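Local structure of NDP-N-acetyl-D-galactosaminuronic acid dehydrogenase (Methanosarcina mazei Go1, 3G79) at residues A237-R242 / G291-K296. The protein probably oxidises UDP-N-acetylmannosamine to the corresponding uronic acid, using two molecules of NAD. Sequence-based numbering, arbitrary orientation.
Sequences AENTFR and GHCLTK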
ATOM      1  N   ALA A 237      13.348  -1.559  -0.527  1.00 30.10           N
ATOM      2  CA  ALA A 237      11.961  -1.392  -0.991  1.00 29.31           C
ATOM      3  C   ALA A 237      10.954  -1.994  -0.048  1.00 31.05           C
ATOM      4  O   ALA A 237       9.849  -1.453   0.089  1.00 31.87           O
ATOM      5  CB  ALA A 237      11.756  -1.971  -2.363  1.00 28.34           C
ATOM      6  N   GLU A 238      11.284  -3.100   0.619  1.00 31.95           N
ATOM      7  CA  GLU A 238      10.246  -3.657   1.516  1.00 32.50           C
ATOM      8  C   GLU A 238      10.015  -2.780   2.732  1.00 33.08           C
ATOM      9  O   GLU A 238       8.891  -2.605   3.159  1.00 34.21           O
ATOM     10  CB  GLU A 238      10.380  -5.169   1.838  1.00 32.11           C
ATOM     11  CG  GLU A 238      11.749  -5.736   1.993  1.00 48.21           C
ATOM     12  CD  GLU A 238      11.802  -7.252   1.737  1.00 31.84           C
ATOM     13  OE1 GLU A 238      11.384  -7.734   0.669  1.00 48.10           O
ATOM     14  OE2 GLU A 238      12.306  -7.974   2.603  1.00 48.55           O
ATOM     15  N   ASN A 239      11.071  -2.182   3.258  1.00 32.29           N
ATOM     16  CA  ASN A 239      10.917  -1.282   4.369  1.00 31.27           C
ATOM     17  C   ASN A 239      10.303   0.043   3.947  1.00 31.41           C
ATOM     18  O   ASN A 239       9.410   0.538   4.592  1.00 31.47           O
ATOM     19  CB  ASN A 239      12.255  -1.104   5.042  1.00 30.94           C
ATOM     20  CG  ASN A 239      12.750  -2.400   5.618  1.00 47.29           C
ATOM     21  OD1 ASN A 239      11.984  -3.121   6.250  1.00 32.26           O
ATOM     22  ND2 ASN A 239      14.015  -2.728   5.384  1.00 32.30           N
ATOM     23  N   THR A 240      10.781   0.601   2.848  1.00 31.04           N
ATOM     24  CA  THR A 240      10.206   1.801   2.257  1.00 30.87           C
ATOM     25  C   THR A 240       8.651   1.719   2.022  1.00 30.51           C
ATOM     26  O   THR A 240       7.877   2.595   2.453  1.00 29.27           O
ATOM     27  CB  THR A 240      11.008   2.116   0.967  1.00 31.59           C
ATOM     28  OG1 THR A 240      12.325   2.561   1.348  1.00 33.58           O
ATOM     29  CG2 THR A 240      10.318   3.191   0.106  1.00 33.33           C
ATOM     30  N   PHE A 241       8.201   0.645   1.375  1.00 30.39           N
ATOM     31  CA  PHE A 241       6.792   0.495   1.046  1.00 30.32           C
ATOM     32  C   PHE A 241       5.968   0.353   2.313  1.00 29.61           C
ATOM     33  O   PHE A 241       4.904   0.951   2.414  1.00 29.92           O
ATOM     34  CB  PHE A 241       6.594  -0.675   0.067  1.00 31.54           C
ATOM     35  CG  PHE A 241       6.756  -0.273  -1.356  1.00 41.29           C
ATOM     36  CD1 PHE A 241       7.829   0.512  -1.753  1.00 32.59           C
ATOM     37  CD2 PHE A 241       5.813  -0.625  -2.300  1.00 32.77           C
ATOM     38  CE1 PHE A 241       7.969   0.909  -3.071  1.00 41.46           C
ATOM     39  CE2 PHE A 241       5.942  -0.214  -3.619  1.00 41.06           C
ATOM     40  CZ  PHE A 241       7.019   0.534  -4.008  1.00 32.29           C
ATOM     41  N   ARG A 242       6.493  -0.396   3.290  1.00 28.43           N
ATOM     42  CA  ARG A 242       5.866  -0.504   4.619  1.00 27.70           C
ATOM     43  C   ARG A 242       5.803   0.871   5.265  1.00 26.31           C
ATOM     44  O   ARG A 242       4.741   1.286   5.705  1.00 25.89           O
ATOM     45  CB  ARG A 242       6.557  -1.535   5.578  1.00 27.58           C
ATOM     46  CG  ARG A 242       6.150  -1.350   7.069  1.00 46.78           C
ATOM     47  CD  ARG A 242       6.310  -2.578   7.991  1.00 29.59           C
ATOM     48  NE  ARG A 242       5.135  -3.422   7.860  1.00 47.11           N
ATOM     49  CZ  ARG A 242       4.338  -3.818   8.850  1.00 32.77           C
ATOM     50  NH1 ARG A 242       4.598  -3.507  10.125  1.00 46.26           N
ATOM     51  NH2 ARG A 242       3.277  -4.552   8.540  1.00 46.54           N
ATOM     52  N   GLY A 291      12.907   1.923  14.806  1.00 37.40           N
ATOM     53  CA  GLY A 291      13.741   0.842  14.234  1.00 39.19           C
ATOM     54  C   GLY A 291      14.857   1.386  13.366  1.00 42.18           C
ATOM     55  O   GLY A 291      15.063   2.603  13.310  1.00 44.56           O
ATOM     56  N   HIS A 292      15.603   0.517  12.695  1.00 42.64           N
ATOM     57  CA  HIS A 292      16.653   0.978  11.805  1.00 42.93           C
ATOM     58  C   HIS A 292      16.136   1.046  10.390  1.00 42.16           C
ATOM     59  O   HIS A 292      16.071   2.123   9.787  1.00 42.02           O
ATOM     60  CB  HIS A 292      17.864   0.063  11.853  1.00 44.68           C
ATOM     61  CG  HIS A 292      18.616   0.145  13.128  1.00 47.92           C
ATOM     62  ND1 HIS A 292      19.147   1.329  13.599  1.00 47.07           N
ATOM     63  CD2 HIS A 292      18.936  -0.807  14.040  1.00 46.78           C
ATOM     64  CE1 HIS A 292      19.758   1.105  14.753  1.00 47.85           C
ATOM     65  NE2 HIS A 292      19.647  -0.183  15.042  1.00 48.29           N
ATOM     66  N   CYS A 293      15.786  -0.132   9.876  1.00 41.36           N
ATOM     67  CA  CYS A 293      15.296  -0.339   8.501  1.00 39.75           C
ATOM     68  C   CYS A 293      14.245   0.688   8.092  1.00 37.73           C
ATOM     69  O   CYS A 293      14.520   1.543   7.278  1.00 37.24           O
ATOM     70  CB  CYS A 293      14.773  -1.781   8.341  1.00 39.34           C
ATOM     71  SG  CYS A 293      16.141  -2.968   8.437  1.00 61.58           S
ATOM     72  N   LEU A 294      13.082   0.611   8.722  1.00 36.68           N
ATOM     73  CA  LEU A 294      11.949   1.487   8.472  1.00 36.33           C
ATOM     74  C   LEU A 294      12.237   2.986   8.454  1.00 34.86           C
ATOM     75  O   LEU A 294      11.563   3.714   7.745  1.00 34.98           O
ATOM     76  CB  LEU A 294      10.842   1.196   9.500  1.00 37.33           C
ATOM     77  CG  LEU A 294       9.797   0.150   9.147  1.00 48.95           C
ATOM     78  CD1 LEU A 294       8.844  -0.095  10.320  1.00 38.34           C
ATOM     79  CD2 LEU A 294       9.015   0.607   7.927  1.00 38.24           C
ATOM     80  N   THR A 295      13.205   3.444   9.254  1.00 33.56           N
ATOM     81  CA  THR A 295      13.547   4.864   9.337  1.00 32.33           C
ATOM     82  C   THR A 295      14.696   5.272   8.380  1.00 32.80           C
ATOM     83  O   THR A 295      14.926   6.445   8.136  1.00 33.38           O
ATOM     84  CB  THR A 295      13.938   5.287  10.813  1.00 32.64           C
ATOM     85  OG1 THR A 295      14.918   4.402  11.364  1.00 35.03           O
ATOM     86  CG2 THR A 295      12.754   5.275  11.741  1.00 34.96           C
ATOM     87  N   LYS A 296      15.426   4.315   7.826  1.00 32.91           N
ATOM     88  CA  LYS A 296      16.697   4.645   7.184  1.00 33.16           C
ATOM     89  C   LYS A 296      16.783   4.194   5.759  1.00 32.19           C
ATOM     90  O   LYS A 296      17.547   4.742   4.975  1.00 33.04           O
ATOM     91  CB  LYS A 296      17.865   4.047   7.954  1.00 34.19           C
ATOM     92  CG  LYS A 296      18.388   4.977   8.956  1.00 45.54           C
ATOM     93  CD  LYS A 296      18.582   4.296  10.276  1.00 38.55           C
ATOM     94  CE  LYS A 296      19.807   3.387  10.306  1.00 46.58           C
ATOM     95  NZ  LYS A 296      20.409   3.457  11.670  1.00 40.45           N
TER
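In the central domain, C293 of the family's cysteine motif, on helix 293-305, packs against N239 on the long helix 228-258. In UDP-glucose dehydrogenases the matching cysteine is the nucleophile, so this contact is probably part of the active site, as in those relatives; K235, also on helix 228-258, touches C293 too. C293 CB sits over the flat face of the N239 amide, 3.2 Å from ND2 and 3.4 Å from CG, while SG lies 3.7 Å from the same ND2. With CG turned beside the backbone N (chi1 -63°), the side chain reaches toward the cysteine, and chi2 (-45°) turns the amide plane to face it. ND2 donates a hydrogen bond to D297, four residues after C293. A leucine here would probably leave D297 without its amide donor and put an apolar end beneath C293. The backbone O of E238, the residue before N239, accepts a hydrogen bond from R280 NH1 of the second subunit, which places this helix at the dimer interface. L294 CD2 rests 3.4 Å from the backbone O of N239 and, about a turn further on, 3.6 Å from R242 CG, touching the arginine on its aliphatic stem.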